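Local coordinates for protein PppA (Pseudomonas aeruginosa, PDB 6JKV) that probably removes phosphate from serine and threonine residues as a manganese-binding PP2C-type phosphatase, and serves as a key regulatory component of the type VI secretion system, at residues S73-D78 with N104-Q109; I83-S88 with A127-Q132; G94-G99 with L123-A128; E152-D157 with S197-H202. One frame throughout, in Å; residues are numbered along the deposited sequence.

Contact 1. Residues S73-D78 with N104-Q109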
# COMPACT_ATOMS: atom_id res chain seq x y z
N SER A 73 3.17 -11.09 -2.25
CA SER A 73 3.53 -9.69 -1.90
C SER A 73 4.96 -9.40 -2.36
O SER A 73 5.19 -8.31 -2.90
CB SER A 73 3.33 -9.39 -0.42
OG SER A 73 4.20 -10.14 0.42
N SER A 74 5.88 -10.36 -2.21
CA SER A 74 7.29 -10.21 -2.63
C SER A 74 7.36 -10.20 -4.16
O SER A 74 8.13 -9.38 -4.70
CB SER A 74 8.19 -11.25 -2.02
OG SER A 74 7.64 -12.53 -2.19
N LEU A 75 6.58 -11.05 -4.83
CA LEU A 75 6.52 -11.09 -6.32
C LEU A 75 6.03 -9.72 -6.83
O LEU A 75 6.54 -9.24 -7.86
CB LEU A 75 5.59 -12.21 -6.80
CG LEU A 75 5.41 -12.28 -8.32
CD1 LEU A 75 6.75 -12.47 -9.02
CD2 LEU A 75 4.45 -13.39 -8.72
N ILE A 76 5.06 -9.13 -6.14
CA ILE A 76 4.56 -7.77 -6.48
C ILE A 76 5.73 -6.78 -6.43
O ILE A 76 5.95 -6.07 -7.43
CB ILE A 76 3.41 -7.36 -5.54
CG1 ILE A 76 2.09 -8.01 -5.95
CG2 ILE A 76 3.30 -5.85 -5.46
CD1 ILE A 76 1.01 -7.87 -4.91
N VAL A 77 6.42 -6.72 -5.29
CA VAL A 77 7.45 -5.66 -5.06
C VAL A 77 8.60 -5.87 -6.04
O VAL A 77 9.09 -4.88 -6.59
CB VAL A 77 7.91 -5.59 -3.59
CG1 VAL A 77 6.77 -5.21 -2.65
CG2 VAL A 77 8.56 -6.87 -3.12
N ASP A 78 9.00 -7.12 -6.29
CA ASP A 78 10.13 -7.43 -7.21
C ASP A 78 9.76 -7.12 -8.66
O ASP A 78 10.64 -6.61 -9.38
CB ASP A 78 10.57 -8.89 -7.11
CG ASP A 78 11.16 -9.26 -5.75
OD1 ASP A 78 11.50 -8.33 -4.98
OD2 ASP A 78 11.25 -10.47 -5.47
N ASN A 104 -0.75 -10.97 -11.42
CA ASN A 104 -2.08 -11.55 -11.14
C ASN A 104 -2.20 -12.91 -11.84
O ASN A 104 -2.64 -13.89 -11.19
CB ASN A 104 -3.21 -10.62 -11.57
CG ASN A 104 -4.58 -11.13 -11.18
OD1 ASN A 104 -4.94 -11.09 -10.00
ND2 ASN A 104 -5.34 -11.63 -12.14
N GLU A 105 -1.83 -12.96 -13.12
CA GLU A 105 -1.96 -14.19 -13.94
C GLU A 105 -1.03 -15.29 -13.41
O GLU A 105 -1.47 -16.46 -13.31
CB GLU A 105 -1.67 -13.88 -15.40
CG GLU A 105 -1.97 -15.04 -16.32
CD GLU A 105 -1.10 -15.02 -17.55
OE1 GLU A 105 0.11 -15.28 -17.40
OE2 GLU A 105 -1.62 -14.71 -18.65
N ARG A 106 0.22 -14.94 -13.09
CA ARG A 106 1.22 -15.91 -12.55
C ARG A 106 0.69 -16.50 -11.23
O ARG A 106 0.81 -17.73 -11.03
CB ARG A 106 2.57 -15.23 -12.36
CG ARG A 106 3.52 -15.96 -11.42
CD ARG A 106 4.38 -16.97 -12.15
NE ARG A 106 5.27 -17.65 -11.23
CZ ARG A 106 5.06 -18.85 -10.70
NH1 ARG A 106 3.98 -19.56 -10.99
NH2 ARG A 106 5.96 -19.37 -9.87
N VAL A 107 0.16 -15.65 -10.35
CA VAL A 107 -0.33 -16.07 -9.01
C VAL A 107 -1.54 -16.99 -9.21
O VAL A 107 -1.62 -18.04 -8.53
CB VAL A 107 -0.65 -14.87 -8.10
CG1 VAL A 107 -1.49 -15.27 -6.90
CG2 VAL A 107 0.64 -14.20 -7.65
N ARG A 108 -2.44 -16.64 -10.13
CA ARG A 108 -3.62 -17.48 -10.45
C ARG A 108 -3.16 -18.87 -10.89
O ARG A 108 -3.68 -19.86 -10.35
CB ARG A 108 -4.46 -16.83 -11.55
CG ARG A 108 -5.22 -15.60 -11.09
CD ARG A 108 -6.32 -15.90 -10.10
NE ARG A 108 -7.50 -16.44 -10.76
CZ ARG A 108 -8.65 -16.68 -10.15
NH1 ARG A 108 -8.79 -16.45 -8.86
NH2 ARG A 108 -9.67 -17.17 -10.84
N GLN A 109 -2.22 -18.93 -11.83
CA GLN A 109 -1.64 -20.19 -12.35
C GLN A 109 -1.07 -21.02 -11.18
O GLN A 109 -1.41 -22.22 -11.08
CB GLN A 109 -0.57 -19.89 -13.40
CG GLN A 109 0.33 -21.07 -13.75
CD GLN A 109 1.71 -20.62 -14.17
OE1 GLN A 109 2.40 -19.93 -13.43
NE2 GLN A 109 2.13 -21.03 -15.37
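L75, on helix 69-82, reaches across to R106 and V107 of helix 89-114, so this contact joins the two helices that lie against one five-stranded sheet of the PP2C-type alpha-beta sandwich. At L75 the CB points toward the second helix. CG stands anti to the backbone N (chi1 178°), beside the carbonyl carbon, and from it CD2 reaches the second helix. Of the two methyls, CD2 does all the touching: it meets CG of R106 at 3.8 Å and CG2 of V107 at 4.0 Å, a purely apolar meeting with no hydrogen bond between the segments. The L75 and R106 side chains cross at about a right angle, whereas L75 and V107 run past each other in opposite senses. The backbones stay well separated, the CA atoms of L75 and V107 being 8.9 Å apart, so the gap is crossed by the L75 side chain, which ends in CD2 against the second helix. V107 is buried and also packs on M119, while L75 rests in addition on V103 of the same helix 89-114. R106 offers the start of its aliphatic chain to the leucine, while its guanidinium turns to partners on its own helix. The chain bends at chi2 (89°), and R106 NH1 forms a salt bridge with E110 and a hydrogen bond with Q109, 2.9 Å from Q109 OE1, with an N-H...O angle of 133°.

Contact 2. Residues I83-S88 with A127-Q132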
# COMPACT_ATOMS: atom_id res chain seq x y z
N ILE A 83 10.58 -2.68 -13.24
CA ILE A 83 10.00 -1.86 -14.34
C ILE A 83 10.84 -0.60 -14.53
O ILE A 83 11.09 0.13 -13.58
CB ILE A 83 8.53 -1.52 -14.06
CG1 ILE A 83 7.66 -2.77 -14.15
CG2 ILE A 83 8.05 -0.41 -14.99
CD1 ILE A 83 6.24 -2.55 -13.72
N PRO A 84 11.33 -0.32 -15.76
CA PRO A 84 12.16 0.86 -16.00
C PRO A 84 11.39 2.18 -15.79
O PRO A 84 10.25 2.29 -16.19
CB PRO A 84 12.61 0.73 -17.46
CG PRO A 84 11.61 -0.21 -18.08
CD PRO A 84 11.18 -1.14 -16.97
N ALA A 85 12.06 3.14 -15.14
CA ALA A 85 11.44 4.40 -14.67
C ALA A 85 11.28 5.35 -15.86
O ALA A 85 12.15 6.21 -16.03
CB ALA A 85 12.28 5.02 -13.58
N ALA A 86 10.19 5.17 -16.62
CA ALA A 86 9.83 6.05 -17.76
C ALA A 86 9.59 7.47 -17.22
O ALA A 86 9.00 7.60 -16.12
CB ALA A 86 8.62 5.52 -18.48
N SER A 87 10.04 8.49 -17.96
CA SER A 87 10.01 9.90 -17.51
C SER A 87 8.56 10.39 -17.46
O SER A 87 8.24 11.18 -16.56
CB SER A 87 10.86 10.77 -18.38
OG SER A 87 10.37 10.77 -19.71
N SER A 88 7.73 9.93 -18.40
CA SER A 88 6.28 10.26 -18.49
C SER A 88 5.51 9.45 -17.46
O SER A 88 5.52 8.21 -17.54
CB SER A 88 5.74 10.02 -19.86
OG SER A 88 4.32 9.93 -19.84
N ALA A 127 3.07 6.58 -7.50
CA ALA A 127 4.14 6.93 -8.45
C ALA A 127 4.08 8.43 -8.69
O ALA A 127 2.97 8.95 -8.90
CB ALA A 127 3.97 6.16 -9.73
N ALA A 128 5.23 9.10 -8.63
CA ALA A 128 5.32 10.57 -8.71
C ALA A 128 6.32 10.96 -9.78
O ALA A 128 7.36 10.29 -9.92
CB ALA A 128 5.69 11.15 -7.36
N ARG A 129 5.98 12.01 -10.53
CA ARG A 129 6.88 12.71 -11.48
C ARG A 129 6.63 14.21 -11.33
O ARG A 129 5.56 14.68 -11.73
CB ARG A 129 6.63 12.26 -12.92
CG ARG A 129 6.96 10.80 -13.19
CD ARG A 129 8.45 10.55 -13.14
NE ARG A 129 8.78 9.22 -13.62
CZ ARG A 129 8.80 8.11 -12.89
NH1 ARG A 129 8.51 8.17 -11.59
NH2 ARG A 129 9.10 6.95 -13.45
N GLY A 130 7.59 14.93 -10.75
CA GLY A 130 7.45 16.38 -10.49
C GLY A 130 6.20 16.68 -9.68
O GLY A 130 6.06 16.15 -8.55
N ASN A 131 5.30 17.47 -10.26
CA ASN A 131 4.08 18.00 -9.59
C ASN A 131 2.89 17.06 -9.74
O ASN A 131 1.80 17.42 -9.27
CB ASN A 131 3.69 19.38 -10.13
CG ASN A 131 4.79 20.39 -9.92
OD1 ASN A 131 5.62 20.22 -9.03
ND2 ASN A 131 4.84 21.43 -10.73
N GLN A 132 3.05 15.91 -10.41
CA GLN A 132 1.92 14.98 -10.61
C GLN A 132 2.26 13.64 -9.98
O GLN A 132 3.45 13.23 -10.00
CB GLN A 132 1.54 14.83 -12.08
CG GLN A 132 2.70 15.00 -13.05
CD GLN A 132 2.21 15.23 -14.45
OE1 GLN A 132 1.35 16.08 -14.69
NE2 GLN A 132 2.75 14.46 -15.39
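R129 turns CG anti to its own carbonyl carbon (chi1 -65°) and bends again at chi2 (-69°), which carries the guanidinium from the end of strand 120-129 to the backbone of A86 in the segment 83-88. There it binds side-on: NE lies 3.0 Å and NH2 2.7 Å from the single oxygen A86 O. This acceptor sits near the guanidinium plane, while both donors are tilted from the plane of the A86 carbonyl. Two N-H groups on one oxygen limit the rotation of the planar group. The remaining nitrogen, NH1, turns back to the arginine's own strand and lies 2.9 Å from A128 O; it also bonds to A54 O. Nearer the backbone, R129 CD passes 3.5 Å from S87 O, and A85 CB comes to 3.7 Å from R129 NH2. A85 is the centre of an inverse gamma turn, and R129 opens a type II' turn ending at Q132. This is a surface contact, away from the manganese sites. The loop links helix 69-82 to helix 89-114, with S88 as N-cap of the latter, and R129 is tied to that helix too, through a cation-pi interaction with Y92 and packing on L89.

Contact 3. Residues G94-G99 with L123-A128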
# COMPACT_ATOMS: atom_id res chain seq x y z
N GLY A 94 0.84 3.09 -16.95
CA GLY A 94 0.48 2.01 -17.88
C GLY A 94 1.35 0.78 -17.69
O GLY A 94 0.80 -0.34 -17.65
N ALA A 95 2.66 0.98 -17.54
CA ALA A 95 3.64 -0.12 -17.36
C ALA A 95 3.39 -0.80 -16.01
O ALA A 95 3.50 -2.04 -15.96
CB ALA A 95 5.05 0.39 -17.47
N LEU A 96 3.08 -0.03 -14.96
CA LEU A 96 2.78 -0.58 -13.62
C LEU A 96 1.54 -1.47 -13.70
O LEU A 96 1.57 -2.59 -13.15
CB LEU A 96 2.57 0.55 -12.61
CG LEU A 96 3.79 1.42 -12.32
CD1 LEU A 96 3.36 2.70 -11.63
CD2 LEU A 96 4.81 0.68 -11.46
N ARG A 97 0.49 -0.98 -14.37
CA ARG A 97 -0.77 -1.74 -14.57
C ARG A 97 -0.47 -3.08 -15.24
O ARG A 97 -1.01 -4.12 -14.78
CB ARG A 97 -1.77 -0.96 -15.42
CG ARG A 97 -2.47 0.16 -14.67
CD ARG A 97 -3.40 0.93 -15.58
NE ARG A 97 -4.29 1.84 -14.88
CZ ARG A 97 -5.48 1.51 -14.38
NH1 ARG A 97 -5.93 0.26 -14.47
NH2 ARG A 97 -6.22 2.43 -13.79
N THR A 98 0.35 -3.07 -16.29
CA THR A 98 0.67 -4.28 -17.08
C THR A 98 1.44 -5.26 -16.20
O THR A 98 1.14 -6.47 -16.25
CB THR A 98 1.45 -3.95 -18.36
OG1 THR A 98 0.63 -3.14 -19.19
CG2 THR A 98 1.85 -5.20 -19.11
N GLY A 99 2.42 -4.75 -15.44
CA GLY A 99 3.21 -5.57 -14.50
C GLY A 99 2.31 -6.25 -13.49
O GLY A 99 2.54 -7.44 -13.20
N LEU A 123 -2.66 -4.49 -2.88
CA LEU A 123 -1.62 -3.57 -3.36
C LEU A 123 -2.10 -2.14 -3.17
O LEU A 123 -3.27 -1.87 -3.43
CB LEU A 123 -1.32 -3.84 -4.83
CG LEU A 123 -0.35 -2.83 -5.44
CD1 LEU A 123 0.83 -3.52 -6.08
CD2 LEU A 123 -1.06 -1.91 -6.41
N VAL A 124 -1.19 -1.27 -2.75
CA VAL A 124 -1.35 0.21 -2.86
C VAL A 124 0.01 0.76 -3.29
O VAL A 124 1.03 0.41 -2.66
CB VAL A 124 -1.87 0.84 -1.56
CG1 VAL A 124 -0.99 0.53 -0.36
CG2 VAL A 124 -2.03 2.34 -1.71
N LEU A 125 0.04 1.53 -4.36
CA LEU A 125 1.28 2.17 -4.83
C LEU A 125 1.00 3.65 -5.06
O LEU A 125 -0.17 4.03 -5.26
CB LEU A 125 1.85 1.46 -6.07
CG LEU A 125 1.15 1.66 -7.41
CD1 LEU A 125 1.70 2.88 -8.15
CD2 LEU A 125 1.31 0.42 -8.28
N LEU A 126 2.05 4.45 -4.95
CA LEU A 126 2.08 5.86 -5.39
C LEU A 126 3.29 6.02 -6.31
O LEU A 126 4.39 5.59 -5.94
CB LEU A 126 2.17 6.78 -4.17
CG LEU A 126 2.44 8.25 -4.46
CD1 LEU A 126 1.17 8.94 -4.93
CD2 LEU A 126 3.02 8.95 -3.24
N ALA A 127 3.07 6.58 -7.50
CA ALA A 127 4.14 6.93 -8.45
C ALA A 127 4.08 8.43 -8.69
O ALA A 127 2.97 8.95 -8.90
CB ALA A 127 3.97 6.16 -9.73
N ALA A 128 5.23 9.10 -8.63
CA ALA A 128 5.32 10.57 -8.71
C ALA A 128 6.32 10.96 -9.78
O ALA A 128 7.36 10.29 -9.92
CB ALA A 128 5.69 11.15 -7.36
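L96 points its side chain from helix 89-114 toward strand 120-129, where one methyl, CD1, meets both partners: CD1 of L125 at 3.9 Å and CB of A127 at 4.0 Å. L125 and A127 are alternate residues of an extended strand, so both project from the same face of the sheet, and the leucine tip bridges them. The two leucines cross at an oblique angle. L125 takes a less common conformation, with CG between its backbone N and carbonyl carbon (chi1 74°), and presents CD1 to the helix from there. All three touching residues are buried, and the contact has no hydrogen bond across it; the helix and strand backbones keep apart, with 9.2 Å between the CA atoms of L96 and A127. L80 of helix 69-82 touches both leucines, so a second helix adds to this apolar core.

The other side of the helix is very different. T98 is exposed, and its OG1 donates a hydrogen bond back to the helix backbone, 3.2 Å from G94 O. The same oxygen receives T98 N at 3.1 Å, and the two donors reach it from opposite faces of the carbonyl plane. R97, partly exposed, starts away from 123-128, yet reaches the edge strand 197-202 of the same sheet, where it forms a salt bridge with E198. The arrangement, a helix leucine set onto leucine and alanine side chains of an antiparallel sheet, is characteristic of the outer alpha-beta interface of the four-layered PP2C fold.

Contact 4. Residues E152-D157 with S197-H202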
# COMPACT_ATOMS: atom_id res chain seq x y z
N GLU A 152 -6.26 13.19 4.62
CA GLU A 152 -7.33 12.88 3.65
C GLU A 152 -7.06 11.51 3.04
O GLU A 152 -5.94 11.29 2.56
CB GLU A 152 -7.38 13.97 2.58
CG GLU A 152 -8.24 13.61 1.39
CD GLU A 152 -8.24 14.67 0.31
OE1 GLU A 152 -7.48 15.67 0.44
OE2 GLU A 152 -8.98 14.49 -0.68
N ALA A 153 -8.05 10.63 3.09
CA ALA A 153 -8.00 9.28 2.51
C ALA A 153 -8.08 9.42 0.99
O ALA A 153 -9.05 10.02 0.51
CB ALA A 153 -9.11 8.42 3.06
N ILE A 154 -7.08 8.92 0.28
CA ILE A 154 -7.05 8.97 -1.21
C ILE A 154 -7.64 7.67 -1.75
O ILE A 154 -8.51 7.73 -2.62
CB ILE A 154 -5.62 9.23 -1.72
CG1 ILE A 154 -5.05 10.52 -1.12
CG2 ILE A 154 -5.61 9.27 -3.24
CD1 ILE A 154 -5.95 11.73 -1.28
N SER A 155 -7.17 6.54 -1.26
CA SER A 155 -7.71 5.22 -1.65
C SER A 155 -8.97 4.94 -0.84
O SER A 155 -9.15 5.54 0.24
CB SER A 155 -6.70 4.12 -1.50
OG SER A 155 -6.39 3.93 -0.13
N ARG A 156 -9.81 4.05 -1.35
CA ARG A 156 -11.04 3.57 -0.67
C ARG A 156 -11.04 2.05 -0.71
O ARG A 156 -10.95 1.47 -1.80
CB ARG A 156 -12.29 4.15 -1.34
CG ARG A 156 -13.54 3.31 -1.12
CD ARG A 156 -14.80 4.00 -1.56
NE ARG A 156 -15.17 5.06 -0.62
CZ ARG A 156 -16.28 5.77 -0.69
NH1 ARG A 156 -17.16 5.54 -1.66
NH2 ARG A 156 -16.53 6.70 0.23
N ASP A 157 -11.17 1.42 0.46
CA ASP A 157 -10.97 -0.04 0.63
C ASP A 157 -11.86 -0.79 -0.37
O ASP A 157 -13.05 -0.46 -0.49
CB ASP A 157 -11.27 -0.47 2.07
CG ASP A 157 -10.24 0.00 3.09
OD1 ASP A 157 -9.20 0.55 2.68
OD2 ASP A 157 -10.50 -0.18 4.30
N SER A 197 -8.09 0.20 -8.99
CA SER A 197 -8.61 1.57 -8.83
C SER A 197 -7.44 2.53 -8.96
O SER A 197 -6.31 2.16 -8.59
CB SER A 197 -9.35 1.72 -7.54
OG SER A 197 -10.62 1.07 -7.62
N GLU A 198 -7.71 3.71 -9.52
CA GLU A 198 -6.68 4.74 -9.77
C GLU A 198 -7.21 6.09 -9.28
O GLU A 198 -8.42 6.38 -9.44
CB GLU A 198 -6.34 4.80 -11.26
CG GLU A 198 -5.15 5.70 -11.56
CD GLU A 198 -4.81 5.81 -13.04
OE1 GLU A 198 -5.30 4.99 -13.81
OE2 GLU A 198 -4.07 6.75 -13.40
N ALA A 199 -6.32 6.89 -8.69
CA ALA A 199 -6.60 8.30 -8.35
C ALA A 199 -5.39 9.14 -8.71
O ALA A 199 -4.27 8.79 -8.29
CB ALA A 199 -6.95 8.43 -6.88
N ALA A 200 -5.62 10.20 -9.48
CA ALA A 200 -4.58 11.18 -9.84
C ALA A 200 -4.47 12.23 -8.73
O ALA A 200 -5.50 12.55 -8.10
CB ALA A 200 -4.89 11.83 -11.16
N LEU A 201 -3.25 12.70 -8.49
CA LEU A 201 -2.96 13.70 -7.43
C LEU A 201 -2.10 14.81 -8.02
O LEU A 201 -1.16 14.51 -8.76
CB LEU A 201 -2.23 13.02 -6.27
CG LEU A 201 -3.00 11.92 -5.53
CD1 LEU A 201 -2.05 11.09 -4.68
CD2 LEU A 201 -4.10 12.52 -4.67
N HIS A 202 -2.45 16.05 -7.72
CA HIS A 202 -1.57 17.22 -7.89
C HIS A 202 -0.76 17.39 -6.60
O HIS A 202 -1.37 17.53 -5.53
CB HIS A 202 -2.40 18.45 -8.25
CG HIS A 202 -1.65 19.73 -8.12
ND1 HIS A 202 -0.66 20.13 -9.02
CD2 HIS A 202 -1.72 20.70 -7.19
CE1 HIS A 202 -0.17 21.28 -8.64
NE2 HIS A 202 -0.81 21.66 -7.53
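The segment 152-157 leaves its strand after A153 and continues as a loop facing 197-202, which is extended throughout. They belong to different sheets of the PP2C beta sandwich: 150-153 is the outermost strand of one and 197-202 an edge strand of the other. Their closest CA atoms, those of I154 and A199, are 7.2 Å apart, and no hydrogen bond links the segments, so these two segments meet through side chains. At I154 the backbone departs from extended geometry (psi -50°) just past the end of the strand, while its CB points toward the facing strand.

I154 carries the whole contact. Opposite it, A199 and L201 are alternate residues and project from one face of their strand, with A200 between them turned away. CG2 of I154, anti to the backbone N, meets A199 CB at 4.0 Å and L201 CD2 at 3.9 Å. The longer branch folds round at chi2 (-52°), which brings its terminal methyl back to the same leucine. The side chains of I154 and L201 cross obliquely. L201, the buried member, also packs on R145 of strand 142-147. Around this apolar patch the segments are held by polar bonds to other parts of the fold: E152 forms a salt bridge with R145, D157 with R142, and S197 OG a hydrogen bond with H158. CD2 of L201 is shared by CG2 and CD1 of I154, with I154 CD1 at 3.9 Å.

Overall arrangement
Contacts 1, 2 and 3 all involve helices 69-82 and 89-114 or the loop joining them, while contact 4 lies between the two sheets. Contacts 1 and 3 share helix 89-114, with centres about 14 Å apart, and touch through I76 and L123. Contacts 2 and 3 both end on strand 120-129, share A127 and A128, and have centres about 10 Å apart. Along the chain contacts 1 and 2 alternate, as do contacts 1 and 3; contact 4 follows after all of them. It joins contact 3 through the R97-E198 salt bridge and L126-L201 packing. Together they run from the outer helices through one sheet to the other, the layering of a PP2C-type sandwich.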